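Local coordinates for hypothetical protein Atu2648 (Agrobacterium tumefaciens str. C58, PDB 1ZCE) that is of unknown function but has an EVE domain, related to ASCH and PUA domains, and so may recognise modified or structured nucleic acid, at residues 12-16 / 17-21. Numbering follows the deposited sequence.
Sequences FKWSW and EMQKA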
loop_
_atom_site.group_PDB
_atom_site.type_symbol
_atom_site.label_atom_id
_atom_site.label_comp_id
_atom_site.label_asym_id
_atom_site.label_seq_id
_atom_site.Cartn_x
_atom_site.Cartn_y
_atom_site.Cartn_z
ATOM N N PHE A 12 4.695 14.612 1.586
ATOM C CA PHE A 12 4.498 16.028 1.298
ATOM C C PHE A 12 3.147 16.222 0.608
ATOM O O PHE A 12 2.484 17.249 0.780
ATOM C CB PHE A 12 5.639 16.531 0.407
ATOM C CG PHE A 12 5.627 18.014 0.179
ATOM C CD1 PHE A 12 4.782 18.583 -0.767
ATOM C CD2 PHE A 12 6.457 18.847 0.924
ATOM C CE1 PHE A 12 4.767 19.961 -0.972
ATOM C CE2 PHE A 12 6.450 20.224 0.727
ATOM C CZ PHE A 12 5.602 20.782 -0.222
ATOM N N LYS A 13 2.735 15.217 -0.159
ATOM C CA LYS A 13 1.469 15.264 -0.883
ATOM C C LYS A 13 0.337 14.610 -0.102
ATOM O O LYS A 13 -0.723 15.205 0.090
ATOM C CB LYS A 13 1.617 14.568 -2.238
ATOM C CG LYS A 13 2.492 15.315 -3.232
ATOM C CD LYS A 13 2.641 14.541 -4.531
ATOM C CE LYS A 13 3.291 15.400 -5.606
ATOM N NZ LYS A 13 4.583 15.976 -5.151
ATOM N N TRP A 14 0.563 13.377 0.335
ATOM C CA TRP A 14 -0.441 12.635 1.082
ATOM C C TRP A 14 0.251 11.776 2.132
ATOM O O TRP A 14 0.821 10.726 1.823
ATOM C CB TRP A 14 -1.256 11.764 0.126
ATOM C CG TRP A 14 -2.431 11.129 0.786
ATOM C CD1 TRP A 14 -2.587 9.810 1.096
ATOM C CD2 TRP A 14 -3.615 11.793 1.248
ATOM N NE1 TRP A 14 -3.792 9.609 1.722
ATOM C CE2 TRP A 14 -4.445 10.811 1.828
ATOM C CE3 TRP A 14 -4.052 13.125 1.229
ATOM C CZ2 TRP A 14 -5.694 11.118 2.388
ATOM C CZ3 TRP A 14 -5.292 13.431 1.782
ATOM C CH2 TRP A 14 -6.098 12.431 2.353
ATOM N N SER A 15 0.195 12.231 3.377
ATOM C CA SER A 15 0.844 11.530 4.475
ATOM C C SER A 15 -0.063 10.537 5.180
ATOM O O SER A 15 -1.288 10.562 5.031
ATOM C CB SER A 15 1.345 12.532 5.512
ATOM O OG SER A 15 0.241 13.125 6.171
ATOM N N TRP A 16 0.565 9.675 5.968
ATOM C CA TRP A 16 -0.140 8.674 6.745
ATOM C C TRP A 16 -1.122 9.372 7.691
ATOM O O TRP A 16 -2.235 8.895 7.902
ATOM C CB TRP A 16 0.877 7.841 7.531
ATOM C CG TRP A 16 0.283 6.880 8.502
ATOM C CD1 TRP A 16 0.571 6.791 9.831
ATOM C CD2 TRP A 16 -0.689 5.862 8.233
ATOM N NE1 TRP A 16 -0.159 5.786 10.411
ATOM C CE2 TRP A 16 -0.943 5.197 9.452
ATOM C CE3 TRP A 16 -1.373 5.448 7.080
ATOM C CZ2 TRP A 16 -1.849 4.139 9.558
ATOM C CZ3 TRP A 16 -2.277 4.392 7.185
ATOM C CH2 TRP A 16 -2.505 3.752 8.417
ATOM N N GLU A 17 -0.715 10.506 8.254
ATOM C CA GLU A 17 -1.592 11.242 9.157
ATOM C C GLU A 17 -2.851 11.680 8.415
ATOM O O GLU A 17 -3.956 11.582 8.945
ATOM C CB GLU A 17 -0.865 12.459 9.734
ATOM C CG GLU A 17 0.255 12.114 10.708
ATOM C CD GLU A 17 -0.256 11.553 12.024
ATOM O OE1 GLU A 17 0.578 11.127 12.853
ATOM O OE2 GLU A 17 -1.486 11.542 12.236
HETATM N N MSE A 18 -2.687 12.154 7.183
HETATM C CA MSE A 18 -3.831 12.582 6.388
HETATM C C MSE A 18 -4.715 11.381 6.062
HETATM O O MSE A 18 -5.944 11.485 6.053
HETATM C CB MSE A 18 -3.362 13.254 5.098
HETATM C CG MSE A 18 -2.602 14.553 5.329
HETATM SE SE MSE A 18 -1.828 15.257 3.707
HETATM C CE MSE A 18 -3.198 16.526 3.241
ATOM N N GLN A 19 -4.083 10.242 5.795
ATOM C CA GLN A 19 -4.819 9.026 5.486
ATOM C C GLN A 19 -5.681 8.636 6.689
ATOM O O GLN A 19 -6.869 8.357 6.542
ATOM C CB GLN A 19 -3.845 7.897 5.129
ATOM C CG GLN A 19 -4.525 6.594 4.740
ATOM C CD GLN A 19 -5.406 6.742 3.513
ATOM O OE1 GLN A 19 -4.941 7.148 2.451
ATOM N NE2 GLN A 19 -6.687 6.414 3.657
ATOM N N LYS A 20 -5.089 8.626 7.880
ATOM C CA LYS A 20 -5.843 8.273 9.078
ATOM C C LYS A 20 -6.989 9.251 9.334
ATOM O O LYS A 20 -8.059 8.855 9.795
ATOM C CB LYS A 20 -4.925 8.217 10.304
ATOM C CG LYS A 20 -3.956 7.045 10.279
ATOM C CD LYS A 20 -3.214 6.891 11.594
ATOM C CE LYS A 20 -2.278 8.056 11.862
ATOM N NZ LYS A 20 -1.492 7.818 13.104
ATOM N N ALA A 21 -6.764 10.524 9.018
ATOM C CA ALA A 21 -7.778 11.552 9.223
ATOM C C ALA A 21 -9.032 11.306 8.386
ATOM O O ALA A 21 -10.123 11.747 8.750
ATOM C CB ALA A 21 -7.200 12.924 8.908
#
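Trp14, in the loop that leads into helix 16-22, lays one face of its indole over the first turn, where CB of Met18 stands 3.8 Å from the centroid of the six-membered ring, almost on the ring normal, in a CH-pi contact. SE of this selenomethionine lies oblique to the same ring in a Met-aromatic contact, and the bend at the last torsion folds CE back towards CZ3 and CE3. The pyrrole edge of Trp14 is held by Gln19: NE1 donates to OE1 at 2.8 Å and 172°, with the oxygen close to the ring plane. The amide is turned 73° from the indole, and the donor stands above the amide plane. Face and edge contacts together fix the rotation of this indole.

Between the two tryptophans, Ser15 is the N-cap. Its chi1 of 69° sets OG between the backbone N and the carbonyl carbon, from where it accepts a bond from Met18 N at 3.2 Å. Gln19 N to Ser15 O and Lys20 N to Trp16 O continue the helical bonding.

One turn apart, Trp16 and Lys20 cross at about a right angle. The lysine chain lies over one indole face, CG 3.8 Å from the centroid of the six-membered ring in a second CH-pi contact and CE 3.4 Å from NE1. Lys20 NZ makes a salt bridge to Asp93, whose OD1 also accepts from Trp16 NE1; a second, long ion pair joins the same NZ to Glu17 OE2.

The buried Trp16 ring packs the start of the helix against the sheet, meeting Phe52 of strand 49-54, Val62 and Val65 of strand 60-73 and Ala90 of strand 84-99; Trp14 touches Glu27 of strand 27-28, and Gln19 reaches both Glu27 and Phe52.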